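Local coordinates for homoserine O-acetyltransferase (Bacillus anthracis str. 'Ames Ancestor', PDB 3I1I), which probably transfers an acetyl group from acetyl-CoA to the hydroxyl of homoserine, an early step toward methionine, using an alpha/beta hydrolase fold, at residues M226-M229 with N230-E234; S189-V192 with A193-I197; I264-L267 with T268-I272. One frame throughout, in Å; residues are numbered along the deposited sequence.

Contact 1 of 3, residues M226-M229 with N230-E234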
# COMPACT_ATOMS: atom_id res chain seq x y z
N MSE A 226 -3.62 4.04 3.03
CA MSE A 226 -3.17 4.52 1.70
C MSE A 226 -4.01 5.68 1.21
O MSE A 226 -3.48 6.62 0.68
CB MSE A 226 -3.23 3.43 0.64
CG MSE A 226 -2.26 2.28 0.87
SE MSE A 226 -2.84 0.78 -0.20
CE MSE A 226 -1.61 -0.54 0.45
N MSE A 227 -5.32 5.61 1.36
CA MSE A 227 -6.14 6.74 0.93
C MSE A 227 -5.88 7.97 1.84
O MSE A 227 -5.68 9.09 1.34
CB MSE A 227 -7.62 6.37 0.95
CG MSE A 227 -8.49 7.22 0.07
SE MSE A 227 -10.32 6.51 -0.06
CE MSE A 227 -10.90 6.95 1.74
N PHE A 228 -5.88 7.75 3.15
CA PHE A 228 -5.68 8.83 4.11
C PHE A 228 -4.36 9.58 3.88
O PHE A 228 -4.30 10.79 3.94
CB PHE A 228 -5.70 8.24 5.55
CG PHE A 228 -5.48 9.26 6.60
CD1 PHE A 228 -6.53 10.06 7.03
CD2 PHE A 228 -4.22 9.46 7.13
CE1 PHE A 228 -6.34 11.07 7.99
CE2 PHE A 228 -3.99 10.47 8.12
CZ PHE A 228 -5.06 11.27 8.55
N MSE A 229 -3.30 8.83 3.62
CA MSE A 229 -2.01 9.45 3.38
C MSE A 229 -1.90 10.21 2.04
O MSE A 229 -0.89 10.84 1.82
CB MSE A 229 -0.85 8.46 3.46
CG MSE A 229 -0.68 7.78 4.80
SE MSE A 229 -0.54 9.03 6.27
CE MSE A 229 1.05 10.07 5.67
N ASN A 230 -2.91 10.19 1.18
CA ASN A 230 -2.92 11.10 0.03
C ASN A 230 -4.02 12.15 0.06
O ASN A 230 -4.16 12.96 -0.89
CB ASN A 230 -2.98 10.29 -1.27
CG ASN A 230 -1.67 9.57 -1.55
OD1 ASN A 230 -0.63 10.23 -1.89
ND2 ASN A 230 -1.65 8.23 -1.31
N ALA A 231 -4.77 12.16 1.15
CA ALA A 231 -5.95 13.02 1.27
C ALA A 231 -5.60 14.47 1.56
O ALA A 231 -6.42 15.33 1.33
CB ALA A 231 -6.94 12.47 2.30
N PHE A 232 -4.38 14.76 2.01
CA PHE A 232 -4.00 16.13 2.43
C PHE A 232 -2.71 16.54 1.69
O PHE A 232 -2.16 15.74 0.94
CB PHE A 232 -3.79 16.21 3.94
CG PHE A 232 -5.00 15.83 4.78
CD1 PHE A 232 -5.87 16.80 5.25
CD2 PHE A 232 -5.24 14.51 5.13
CE1 PHE A 232 -7.02 16.46 6.04
CE2 PHE A 232 -6.37 14.14 5.90
CZ PHE A 232 -7.26 15.12 6.36
N ASP A 233 -2.24 17.77 1.87
CA ASP A 233 -0.90 18.18 1.40
C ASP A 233 0.14 17.48 2.25
O ASP A 233 -0.12 17.14 3.40
CB ASP A 233 -0.72 19.69 1.61
CG ASP A 233 0.60 20.22 1.04
OD1 ASP A 233 0.70 20.44 -0.19
OD2 ASP A 233 1.53 20.46 1.85
N GLU A 234 1.35 17.27 1.70
CA GLU A 234 2.39 16.61 2.47
C GLU A 234 2.71 17.33 3.80
O GLU A 234 2.96 16.70 4.83
CB GLU A 234 3.64 16.40 1.63
CG GLU A 234 4.40 17.64 1.23
CD GLU A 234 5.32 18.16 2.30
OE1 GLU A 234 5.87 19.25 2.06
OE2 GLU A 234 5.48 17.52 3.37
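F228 and F232 meet through their rings at the end of helix 217-228. The pair is an offset edge-to-face stack. The edge of F232 is turned toward the face of F228. The ring centroids lie 5.7 Å apart and the planes are inclined at 65°. The closest atoms are CE1 of F228 and CE2 of F232, at 3.7 Å. Each ring reaches its partner from a different rotamer. In F228, CG lies opposite the backbone N (chi1 179°). In F232, CG lies beside the backbone N, anti to the carbonyl carbon. F232 also stacks on F236, and L267 and T268 of helix 259-270 pack on F228.

Between the two rings the chain leaves the helix through a type I beta turn, F228 to A231. A231 N donates to F228 O at 3.1 Å. N230 N is bonded to M227 O at 3.0 Å. The segment 230-234 then runs as a loop to helix 234-240, where D233 is the N-cap and its OD2 accepts from H235 N. This loop lies in an alpha/beta hydrolase fold, and A231 sits near, without touching, a presumed Ser-His-Asp triad.

N230 folds its side chain back over the end of the helix. Its ND2 donates to M226 O at 3.1 Å. This bond is bent, with an angle of 142° at the hydrogen, and the oxygen lies somewhat off the amide plane. N230 is buried, and this bond gives its ND2 a partner in the carbonyl of M226. M229, a selenomethionine, coils at chi2 and chi3, and its side chain packs on I264. M226, also a selenomethionine, packs on M226 of the second subunit.

Contact 2 of 3, residues S189-V192 with A193-I197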
# COMPACT_ATOMS: atom_id res chain seq x y z
N SER A 189 -5.08 5.59 -9.50
CA SER A 189 -5.71 4.31 -9.80
C SER A 189 -4.89 3.14 -9.30
O SER A 189 -5.45 2.13 -8.82
CB SER A 189 -5.97 4.19 -11.30
OG SER A 189 -6.78 5.26 -11.76
N VAL A 190 -3.57 3.26 -9.39
CA VAL A 190 -2.70 2.19 -8.90
C VAL A 190 -2.37 2.37 -7.41
O VAL A 190 -2.51 1.45 -6.59
CB VAL A 190 -1.37 2.11 -9.73
CG1 VAL A 190 -0.53 0.95 -9.22
CG2 VAL A 190 -1.68 1.99 -11.26
N ASN A 191 -1.95 3.57 -7.04
CA ASN A 191 -1.39 3.74 -5.69
C ASN A 191 -2.45 3.64 -4.64
O ASN A 191 -2.19 3.13 -3.58
CB ASN A 191 -0.59 5.04 -5.52
CG ASN A 191 0.67 4.82 -4.74
OD1 ASN A 191 1.26 3.75 -4.78
ND2 ASN A 191 1.11 5.85 -4.03
N VAL A 192 -3.66 4.09 -4.95
CA VAL A 192 -4.74 4.06 -4.00
C VAL A 192 -5.86 3.07 -4.33
O VAL A 192 -6.42 2.50 -3.42
CB VAL A 192 -5.31 5.49 -3.77
CG1 VAL A 192 -6.44 5.47 -2.80
CG2 VAL A 192 -4.17 6.41 -3.30
N ALA A 193 -6.22 2.82 -5.58
CA ALA A 193 -7.28 1.80 -5.83
C ALA A 193 -6.75 0.36 -5.98
O ALA A 193 -7.17 -0.53 -5.25
CB ALA A 193 -8.15 2.20 -7.01
N GLN A 194 -5.83 0.12 -6.91
CA GLN A 194 -5.28 -1.24 -7.08
C GLN A 194 -4.62 -1.74 -5.79
O GLN A 194 -4.93 -2.83 -5.30
CB GLN A 194 -4.23 -1.29 -8.20
CG GLN A 194 -3.71 -2.69 -8.44
CD GLN A 194 -2.62 -2.82 -9.47
OE1 GLN A 194 -2.14 -1.82 -10.03
NE2 GLN A 194 -2.20 -4.06 -9.73
N ASN A 195 -3.69 -0.95 -5.25
CA ASN A 195 -3.02 -1.33 -4.03
C ASN A 195 -3.97 -1.61 -2.85
O ASN A 195 -3.71 -2.53 -2.04
CB ASN A 195 -1.97 -0.29 -3.63
CG ASN A 195 -0.73 -0.34 -4.53
OD1 ASN A 195 -0.53 -1.29 -5.31
ND2 ASN A 195 0.12 0.70 -4.44
N ALA A 196 -5.06 -0.86 -2.77
CA ALA A 196 -6.04 -1.08 -1.68
C ALA A 196 -6.76 -2.41 -1.89
O ALA A 196 -6.87 -3.23 -0.98
CB ALA A 196 -7.05 0.09 -1.59
N ILE A 197 -7.25 -2.62 -3.11
CA ILE A 197 -7.88 -3.89 -3.44
C ILE A 197 -6.93 -5.06 -3.13
O ILE A 197 -7.31 -6.02 -2.46
CB ILE A 197 -8.30 -3.95 -4.91
CG1 ILE A 197 -9.42 -2.91 -5.15
CG2 ILE A 197 -8.73 -5.32 -5.25
CD1 ILE A 197 -9.69 -2.55 -6.66
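V190 and Q194 lie side by side, one helical turn apart, with their side chains pointing the same way. In V190, CG1 lies opposite the backbone N (chi1 -178°), which sets this methyl against the amide end of Q194. V190 CG1 is 3.3 Å from Q194 OE1, a packing contact between a methyl and an oxygen. The extended chain of Q194 carries its amide to two further partners. NE2 donates to E198 OE2 and also to N265 OD1 of the second subunit.

N195 takes a different rotamer. Its CG is swung beside the backbone N (chi1 -73°), and the side chain lies back along the preceding turn. N195 CB is 3.4 Å from N191 O, and N195 CG is 3.3 Å from V190 O. N195 OD1 accepts a hydrogen bond from R225 NE of the second subunit. That bond ties the amide to the neighbouring chain.

The two alanines meet other helices. A193 CB is 3.3 Å from S189 O, and A193 also touches L288 of helix 277-289. A196 touches W280 of that helix and A223 of helix 217-228. V192 packs against M227.

The backbone here is wider than a regular alpha-helix. Q194 N donates to S189 O at 2.8 Å, and N195 N donates to V190 O at 3.0 Å. Both bonds span five residues rather than four. The second is nearly straight, 166° at the hydrogen. By 197 the alpha-helical pattern is back, with I197 N bonded to A193 O. Two successive five-residue bonds inside an otherwise alpha-helical segment are typical of a pi-bulge, here in helix 186-202 at a subunit interface.

Contact 3 of 3, residues I264-L267 with T268-I272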
# COMPACT_ATOMS: atom_id res chain seq x y z
N ILE A 264 -1.45 7.87 13.50
CA ILE A 264 -2.10 7.54 12.24
C ILE A 264 -2.78 6.17 12.28
O ILE A 264 -3.88 6.04 11.77
CB ILE A 264 -1.15 7.69 11.04
CG1 ILE A 264 -0.78 9.17 10.87
CG2 ILE A 264 -1.78 7.14 9.76
CD1 ILE A 264 0.52 9.45 10.13
N ASN A 265 -2.18 5.18 12.91
CA ASN A 265 -2.86 3.89 13.08
C ASN A 265 -4.19 4.05 13.80
O ASN A 265 -5.21 3.48 13.39
CB ASN A 265 -2.04 2.91 13.89
CG ASN A 265 -0.98 2.21 13.08
OD1 ASN A 265 -0.80 2.48 11.89
ND2 ASN A 265 -0.24 1.33 13.74
N LYS A 266 -4.18 4.84 14.87
CA LYS A 266 -5.39 5.05 15.65
C LYS A 266 -6.51 5.65 14.79
O LYS A 266 -7.63 5.15 14.81
CB LYS A 266 -5.10 5.94 16.85
CG LYS A 266 -6.12 5.84 17.95
CD LYS A 266 -5.52 6.31 19.32
CE LYS A 266 -6.17 7.61 19.88
NZ LYS A 266 -7.10 7.34 21.08
N LEU A 267 -6.19 6.71 14.05
CA LEU A 267 -7.19 7.36 13.20
C LEU A 267 -7.72 6.40 12.14
O LEU A 267 -8.90 6.35 11.89
CB LEU A 267 -6.60 8.57 12.47
CG LEU A 267 -6.19 9.77 13.32
CD1 LEU A 267 -5.36 10.79 12.50
CD2 LEU A 267 -7.45 10.41 13.93
N THR A 268 -6.84 5.64 11.52
CA THR A 268 -7.24 4.87 10.39
C THR A 268 -7.97 3.61 10.83
O THR A 268 -8.81 3.10 10.07
CB THR A 268 -6.06 4.52 9.46
OG1 THR A 268 -5.02 3.85 10.18
CG2 THR A 268 -5.52 5.76 8.85
N TYR A 269 -7.69 3.13 12.03
CA TYR A 269 -8.46 2.04 12.56
C TYR A 269 -9.88 2.48 12.88
O TYR A 269 -10.82 1.77 12.54
CB TYR A 269 -7.86 1.50 13.83
CG TYR A 269 -8.49 0.21 14.26
CD1 TYR A 269 -8.11 -0.98 13.66
CD2 TYR A 269 -9.48 0.18 15.24
CE1 TYR A 269 -8.68 -2.19 14.05
CE2 TYR A 269 -10.06 -1.04 15.65
CZ TYR A 269 -9.64 -2.22 15.04
OH TYR A 269 -10.17 -3.45 15.38
N ARG A 270 -10.00 3.64 13.53
CA ARG A 270 -11.31 4.18 13.91
C ARG A 270 -12.21 4.34 12.70
O ARG A 270 -13.39 4.00 12.75
CB ARG A 270 -11.18 5.54 14.59
CG ARG A 270 -12.27 5.80 15.62
CD ARG A 270 -11.77 5.46 17.05
NE ARG A 270 -10.93 6.53 17.59
CZ ARG A 270 -10.12 6.41 18.63
NH1 ARG A 270 -10.02 5.25 19.27
NH2 ARG A 270 -9.39 7.45 19.02
N SER A 271 -11.67 4.83 11.60
CA SER A 271 -12.54 5.09 10.46
C SER A 271 -12.92 3.86 9.65
O SER A 271 -13.69 3.97 8.76
CB SER A 271 -11.98 6.19 9.55
OG SER A 271 -10.89 5.70 8.80
N ILE A 272 -12.41 2.68 9.95
CA ILE A 272 -12.87 1.48 9.25
C ILE A 272 -13.76 0.61 10.15
O ILE A 272 -14.05 -0.56 9.82
CB ILE A 272 -11.70 0.62 8.68
CG1 ILE A 272 -10.70 0.23 9.78
CG2 ILE A 272 -11.06 1.34 7.49
CD1 ILE A 272 -9.87 -1.01 9.51
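T268 turns its hydroxyl back onto I264, and this is the tight, buried side of the contact. OG1 sits between the backbone N and the carbonyl carbon (chi1 56°), which aims it at the preceding turn. T268 OG1 lies 2.9 Å from I264 O, though its proton has another acceptor within reach. T268 N also donates to I264 O, at 3.0 Å. One carbonyl thus faces both polar groups of the threonine. The methyls meet as well, CG2 of I264 to CG2 of T268 at 4.1 Å. T268 OG1 is further bonded to Q221 NE2 of helix 217-228, and I264 packs on V190 of the second subunit. The same four-residue backbone pattern runs on to the helix end, where S271 N donates to L267 O at 3.2 Å.

The opposite character appears at K266 and R270, on the solvent side. Their long chains run side by side and point the same way. K266 CG lies over one face of the R270 guanidinium, and K266 NZ comes to its edge, in plane. K266 NZ is 3.1 Å from R270 NH2. Both are donors, so no hydrogen bond links them. R270 has a second deposited conformer, so this closeness belongs to one of two positions. Two like charges this close would be expected to repel, and solvent probably screens them. The chemistry thus implies a firm inner face, while the second conformer of R270 is consistent with a loosely held end outside.

The three contacts follow one another along the chain and neither nest nor cross. Each is local, so none closes a long loop. Contact 2 comes first, within helix 186-202. Contact 1 ends helix 217-228 and turns into the loop before helix 234-240. Contact 3 lies at the C-terminal end of helix 259-270. Contact 1 is the middle piece: M226, M227 and N230 pack on contact 2, F228 and M229 on contact 3. Within the chain, contacts 2 and 3 stay about 10 Å apart at their nearest atoms. Across the subunit interface the two regions meet, Q194 with N265 and V190 with I264. Helices 186-202, 217-228 and 259-270 all take part in the contact with the second subunit.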